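CADD-like protein of unknown function (Nostoc punctiforme, PDB 3B5O) is of unknown function but has the all-helical build of a CADD-like, haem-oxygenase-clan protein and is tentatively classed as an oxidoreductase. Local coordinates at residues S49-E54 with S121-T126; V56-L61 with S129-Q134. All blocks are in the same frame, centred on the assembly; numbering follows the deposited sequence.

Contact 1: S49-E54 with S121-T126; sequences SIFPKE and SKLLRT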
loop_
_atom_site.group_PDB
_atom_site.type_symbol
_atom_site.label_atom_id
_atom_site.label_comp_id
_atom_site.label_asym_id
_atom_site.label_seq_id
_atom_site.Cartn_x
_atom_site.Cartn_y
_atom_site.Cartn_z
ATOM N N SER A 49 -2.741 -9.003 1.588
ATOM C CA SER A 49 -1.458 -9.474 1.107
ATOM C C SER A 49 -1.277 -9.363 -0.408
ATOM O O SER A 49 -0.151 -9.295 -0.896
ATOM C CB SER A 49 -1.219 -10.905 1.570
ATOM O OG SER A 49 -1.983 -11.845 0.853
ATOM N N ILE A 50 -2.373 -9.369 -1.141
ATOM C CA ILE A 50 -2.317 -9.272 -2.587
ATOM C C ILE A 50 -1.750 -7.921 -2.996
ATOM O O ILE A 50 -1.074 -7.802 -4.017
ATOM C CB ILE A 50 -3.714 -9.497 -3.192
ATOM C CG1 ILE A 50 -4.179 -10.926 -2.929
ATOM C CG2 ILE A 50 -3.757 -9.189 -4.712
ATOM C CD1 ILE A 50 -5.633 -11.210 -3.231
ATOM N N PHE A 51 -2.044 -6.887 -2.224
ATOM C CA PHE A 51 -1.673 -5.553 -2.625
ATOM C C PHE A 51 -0.153 -5.319 -2.678
ATOM O O PHE A 51 0.355 -4.867 -3.712
ATOM C CB PHE A 51 -2.444 -4.557 -1.753
ATOM C CG PHE A 51 -2.433 -3.139 -2.262
ATOM C CD1 PHE A 51 -2.685 -2.846 -3.583
ATOM C CD2 PHE A 51 -2.251 -2.106 -1.373
ATOM C CE1 PHE A 51 -2.712 -1.514 -4.028
ATOM C CE2 PHE A 51 -2.269 -0.790 -1.815
ATOM C CZ PHE A 51 -2.505 -0.510 -3.133
ATOM N N PRO A 52 0.605 -5.656 -1.625
ATOM C CA PRO A 52 2.051 -5.526 -1.773
ATOM C C PRO A 52 2.618 -6.325 -2.932
ATOM O O PRO A 52 3.582 -5.872 -3.570
ATOM C CB PRO A 52 2.625 -6.024 -0.445
ATOM C CG PRO A 52 1.500 -6.373 0.406
ATOM C CD PRO A 52 0.219 -6.003 -0.248
ATOM N N LYS A 53 2.073 -7.493 -3.226
ATOM C CA LYS A 53 2.557 -8.235 -4.393
ATOM C C LYS A 53 2.361 -7.388 -5.643
ATOM O O LYS A 53 3.293 -7.062 -6.408
ATOM C CB LYS A 53 1.798 -9.537 -4.542
ATOM C CG LYS A 53 2.067 -10.235 -5.898
ATOM C CD LYS A 53 1.202 -11.471 -6.151
ATOM C CE LYS A 53 1.073 -12.414 -4.967
ATOM N NZ LYS A 53 1.311 -13.831 -5.372
ATOM N N GLU A 54 1.127 -6.992 -5.853
ATOM C CA GLU A 54 0.808 -6.305 -7.079
ATOM C C GLU A 54 1.465 -4.945 -7.221
ATOM O O GLU A 54 1.720 -4.494 -8.344
ATOM C CB GLU A 54 -0.708 -6.195 -7.218
ATOM C CG GLU A 54 -1.382 -7.552 -7.341
ATOM C CD GLU A 54 -0.949 -8.291 -8.573
ATOM O OE1 GLU A 54 -1.043 -7.737 -9.694
ATOM O OE2 GLU A 54 -0.447 -9.404 -8.421
ATOM N N SER A 121 -10.274 -7.136 -6.537
ATOM C CA SER A 121 -10.197 -7.082 -7.989
ATOM C C SER A 121 -10.563 -5.675 -8.494
ATOM O O SER A 121 -9.937 -5.148 -9.419
ATOM C CB SER A 121 -11.088 -8.155 -8.614
ATOM O OG SER A 121 -11.063 -8.041 -10.022
ATOM N N LYS A 122 -11.584 -5.071 -7.894
ATOM C CA LYS A 122 -11.974 -3.718 -8.251
ATOM C C LYS A 122 -10.852 -2.727 -7.965
ATOM O O LYS A 122 -10.570 -1.853 -8.786
ATOM C CB LYS A 122 -13.268 -3.367 -7.491
ATOM C CG LYS A 122 -13.781 -1.955 -7.632
ATOM C CD LYS A 122 -15.171 -1.832 -6.868
ATOM C CE LYS A 122 -15.710 -0.458 -6.692
ATOM N NZ LYS A 122 -14.899 0.319 -5.768
ATOM N N LEU A 123 -10.189 -2.889 -6.823
ATOM C CA LEU A 123 -9.022 -2.052 -6.515
ATOM C C LEU A 123 -7.965 -2.186 -7.609
ATOM O O LEU A 123 -7.470 -1.197 -8.127
ATOM C CB LEU A 123 -8.396 -2.486 -5.193
ATOM C CG LEU A 123 -7.033 -1.841 -4.867
ATOM C CD1 LEU A 123 -7.168 -0.352 -4.543
ATOM C CD2 LEU A 123 -6.322 -2.629 -3.751
ATOM N N LEU A 124 -7.634 -3.418 -7.972
ATOM C CA LEU A 124 -6.555 -3.616 -8.932
ATOM C C LEU A 124 -6.904 -3.047 -10.302
ATOM O O LEU A 124 -6.051 -2.466 -10.971
ATOM C CB LEU A 124 -6.191 -5.091 -9.020
ATOM C CG LEU A 124 -5.612 -5.703 -7.738
ATOM C CD1 LEU A 124 -5.449 -7.213 -7.915
ATOM C CD2 LEU A 124 -4.298 -5.040 -7.329
ATOM N N ARG A 125 -8.165 -3.168 -10.716
ATOM C CA ARG A 125 -8.556 -2.547 -11.982
ATOM C C ARG A 125 -8.498 -1.032 -11.909
ATOM O O ARG A 125 -8.076 -0.347 -12.858
ATOM C CB ARG A 125 -9.924 -3.007 -12.389
ATOM C CG ARG A 125 -9.870 -4.439 -12.706
ATOM C CD ARG A 125 -10.598 -4.752 -13.950
ATOM N NE ARG A 125 -10.678 -6.168 -14.104
ATOM C CZ ARG A 125 -9.941 -6.890 -14.926
ATOM N NH1 ARG A 125 -8.976 -6.337 -15.672
ATOM N NH2 ARG A 125 -10.155 -8.196 -14.953
ATOM N N THR A 126 -8.944 -0.491 -10.779
ATOM C CA THR A 126 -8.909 0.948 -10.603
ATOM C C THR A 126 -7.465 1.453 -10.629
ATOM O O THR A 126 -7.163 2.463 -11.283
ATOM C CB THR A 126 -9.558 1.332 -9.265
ATOM O OG1 THR A 126 -10.934 0.906 -9.246
ATOM C CG2 THR A 126 -9.487 2.848 -9.026
#
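Leu123 lays its CD2 methyl over one face of the Phe51 ring, at the heart of the tight part of the contact. The methyl carbon stands 4.1 Å from the centroid of the Phe51 ring and 29° off the ring normal, a CH-pi contact shifted off centre toward the CD1-CE1 side of the ring: Leu123 CD2 to Phe51 CD1 is 3.6 Å. Phe51 sets off at a slant to the partner helix, but with CG anti to its backbone N (chi1 -166°) the ring swings in far enough to take the methyl. Both residues are buried, and both also touch helix 204-230, where the ring of Trp221 meets that of Phe51 and the Leu123 side chain packs on Trp221 as well.

Leu124 belongs to the same packed interface. It sends its forked end in between Ile50 and Glu54, one turn apart on the facing helix, and its CD1 lies 4.1 Å from CG2 of the buried Ile50.

The looser, partly exposed side is at Glu54. Here Leu124 CD2 sits 3.8 Å from Glu54 CB and meets only the CB and CG of a chain that bends on its way to a carboxylate; that carboxylate makes no hydrogen bond across to 121-126.

No hydrogen bond joins the two segments. On the flank of 121-126, Lys122 NZ forms a salt bridge with Glu224 of helix 204-230.

The segment axes are 11.2 Å apart at closest approach and cross at -23°, both running the same way. Such a wide, shallow crossing, filled by large apolar side chains, joins helices 38-68 and 118-131 within the helical bundle expected of the haem oxygenase clan.

Contact 2: V56-L61 with S129-Q134; sequences VGFTEL and SLFDRQ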
loop_
_atom_site.group_PDB
_atom_site.type_symbol
_atom_site.label_atom_id
_atom_site.label_comp_id
_atom_site.label_asym_id
_atom_site.label_seq_id
_atom_site.Cartn_x
_atom_site.Cartn_y
_atom_site.Cartn_z
ATOM N N VAL A 56 4.449 -4.134 -6.800
ATOM C CA VAL A 56 5.749 -4.209 -7.464
ATOM C C VAL A 56 5.542 -4.005 -8.978
ATOM O O VAL A 56 6.248 -3.211 -9.612
ATOM C CB VAL A 56 6.469 -5.498 -7.159
ATOM C CG1 VAL A 56 7.822 -5.488 -7.830
ATOM C CG2 VAL A 56 6.641 -5.681 -5.636
ATOM N N GLY A 57 4.555 -4.697 -9.545
ATOM C CA GLY A 57 4.240 -4.523 -10.951
ATOM C C GLY A 57 3.770 -3.119 -11.285
ATOM O O GLY A 57 4.117 -2.592 -12.347
ATOM N N PHE A 58 2.975 -2.499 -10.407
ATOM C CA PHE A 58 2.579 -1.119 -10.682
ATOM C C PHE A 58 3.786 -0.188 -10.644
ATOM O O PHE A 58 3.882 0.742 -11.430
ATOM C CB PHE A 58 1.488 -0.654 -9.720
ATOM C CG PHE A 58 0.169 -1.339 -9.938
ATOM C CD1 PHE A 58 -0.495 -1.223 -11.143
ATOM C CD2 PHE A 58 -0.441 -2.040 -8.915
ATOM C CE1 PHE A 58 -1.710 -1.860 -11.338
ATOM C CE2 PHE A 58 -1.657 -2.659 -9.116
ATOM C CZ PHE A 58 -2.271 -2.566 -10.308
ATOM N N THR A 59 4.705 -0.429 -9.714
ATOM C CA THR A 59 5.926 0.392 -9.636
ATOM C C THR A 59 6.750 0.243 -10.931
ATOM O O THR A 59 7.331 1.220 -11.421
ATOM C CB THR A 59 6.757 0.029 -8.393
ATOM O OG1 THR A 59 5.943 0.213 -7.226
ATOM C CG2 THR A 59 7.977 0.926 -8.279
ATOM N N GLU A 60 6.773 -0.958 -11.507
ATOM C CA GLU A 60 7.384 -1.183 -12.806
ATOM C C GLU A 60 6.740 -0.362 -13.895
ATOM O O GLU A 60 7.425 0.195 -14.756
ATOM C CB GLU A 60 7.389 -2.665 -13.148
ATOM C CG GLU A 60 7.892 -3.016 -14.532
ATOM C CD GLU A 60 9.305 -2.640 -14.833
ATOM O OE1 GLU A 60 10.090 -2.386 -13.912
ATOM O OE2 GLU A 60 9.632 -2.660 -16.044
ATOM N N LEU A 61 5.420 -0.274 -13.899
ATOM C CA LEU A 61 4.749 0.573 -14.884
ATOM C C LEU A 61 5.152 2.032 -14.712
ATOM O O LEU A 61 5.373 2.752 -15.694
ATOM C CB LEU A 61 3.245 0.424 -14.804
ATOM C CG LEU A 61 2.669 -0.943 -15.154
ATOM C CD1 LEU A 61 1.139 -0.927 -15.028
ATOM C CD2 LEU A 61 3.114 -1.387 -16.547
ATOM N N SER A 129 -5.894 1.707 -14.011
ATOM C CA SER A 129 -6.375 2.852 -14.791
ATOM C C SER A 129 -5.626 4.137 -14.453
ATOM O O SER A 129 -5.529 5.023 -15.304
ATOM C CB SER A 129 -7.883 3.044 -14.613
ATOM O OG SER A 129 -8.235 3.682 -13.396
ATOM N N LEU A 130 -5.074 4.223 -13.241
ATOM C CA LEU A 130 -4.273 5.358 -12.823
ATOM C C LEU A 130 -2.845 5.286 -13.355
ATOM O O LEU A 130 -2.246 6.309 -13.702
ATOM C CB LEU A 130 -4.190 5.435 -11.302
ATOM C CG LEU A 130 -5.470 5.336 -10.507
ATOM C CD1 LEU A 130 -5.140 5.560 -9.009
ATOM C CD2 LEU A 130 -6.501 6.320 -10.990
ATOM N N PHE A 131 -2.303 4.065 -13.416
ATOM C CA PHE A 131 -0.921 3.837 -13.825
ATOM C C PHE A 131 -0.735 3.830 -15.340
ATOM O O PHE A 131 0.388 3.712 -15.839
ATOM C CB PHE A 131 -0.376 2.559 -13.175
ATOM C CG PHE A 131 0.124 2.792 -11.797
ATOM C CD1 PHE A 131 -0.758 2.949 -10.751
ATOM C CD2 PHE A 131 1.483 2.975 -11.555
ATOM C CE1 PHE A 131 -0.314 3.250 -9.486
ATOM C CE2 PHE A 131 1.936 3.249 -10.269
ATOM C CZ PHE A 131 1.028 3.383 -9.241
ATOM N N ASP A 132 -1.831 4.054 -16.044
ATOM C CA ASP A 132 -1.861 4.154 -17.479
ATOM C C ASP A 132 -1.917 5.595 -17.981
ATOM O O ASP A 132 -1.942 5.819 -19.197
ATOM C CB ASP A 132 -3.083 3.376 -18.008
ATOM N N ARG A 133 -1.916 6.569 -17.077
ATOM C CA ARG A 133 -2.030 7.984 -17.446
ATOM C C ARG A 133 -0.638 8.587 -17.767
ATOM O O ARG A 133 0.329 7.844 -17.898
ATOM C CB ARG A 133 -2.694 8.734 -16.276
ATOM C CG ARG A 133 -4.129 8.295 -16.010
ATOM C CD ARG A 133 -5.133 9.074 -16.842
ATOM N NE ARG A 133 -5.049 10.518 -16.624
ATOM C CZ ARG A 133 -5.882 11.252 -15.882
ATOM N NH1 ARG A 133 -6.932 10.714 -15.260
ATOM N NH2 ARG A 133 -5.661 12.558 -15.776
ATOM N N GLN A 134 -0.540 9.906 -17.904
ATOM C CA GLN A 134 0.754 10.566 -18.181
ATOM C C GLN A 134 1.677 10.545 -16.957
ATOM O O GLN A 134 1.239 10.352 -15.832
ATOM C CB GLN A 134 0.574 12.010 -18.718
ATOM C CG GLN A 134 0.465 13.134 -17.639
ATOM C CD GLN A 134 0.410 14.587 -18.194
ATOM O OE1 GLN A 134 -0.416 14.916 -19.059
ATOM N NE2 GLN A 134 1.270 15.464 -17.654
#
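Phe58 and Phe131 carry the contact, with the CB of Phe58 standing almost squarely over the middle of the Phe131 ring. That carbon is 3.9 Å from the ring centroid and only 9° off the normal, a CH-pi contact made by the root of the side chain. The two rings meet obliquely, their planes at 39° and centroids 5.3 Å apart. Phe131 also brings its CD2 to 3.3 Å from the backbone oxygen Phe58 O. One turn on, Leu61 closes in with CD1 at 4.2 Å from Phe131 CB.

In the next shell, Phe58 has CG anti to its carbonyl carbon (chi1 -69°), which directs its ring among Leu124, Val127 and Leu128. Were Phe131 an alanine, the face under Phe58 CB would be gone and a gap would probably open there, leaving the Phe58 ring without the ring it meets.

Beyond the rings, Arg133 O accepts a hydrogen bond from Lys65 NZ, a second tie between the turn and helix 38-68. Phe131 lies in the weakly bonded part of helix 118-131 and also packs on Val138, Ala141 and Thr142, so its ring is shared between helix 38-68 and helix 135-163.

How the contacts relate
Contacts 1 and 2 are successive stations along one interface, that of helix 38-68 with helix 118-131, with centres about 12 Å apart. Along the chain the order is 49-54, 56-61, 121-126, 129-134: the segments alternate, as they must when two helices running the same way meet twice. Contact 1 lies nearer the middle of the molecule, about 9 Å from its centre against about 14 Å for contact 2, which falls where helix 118-131 gives way to the turn into helix 135-163. The two are continuous, for Leu124 O lies 3.8 Å from Phe58 CZ. Together they join helices far apart in sequence within one all-helical fold.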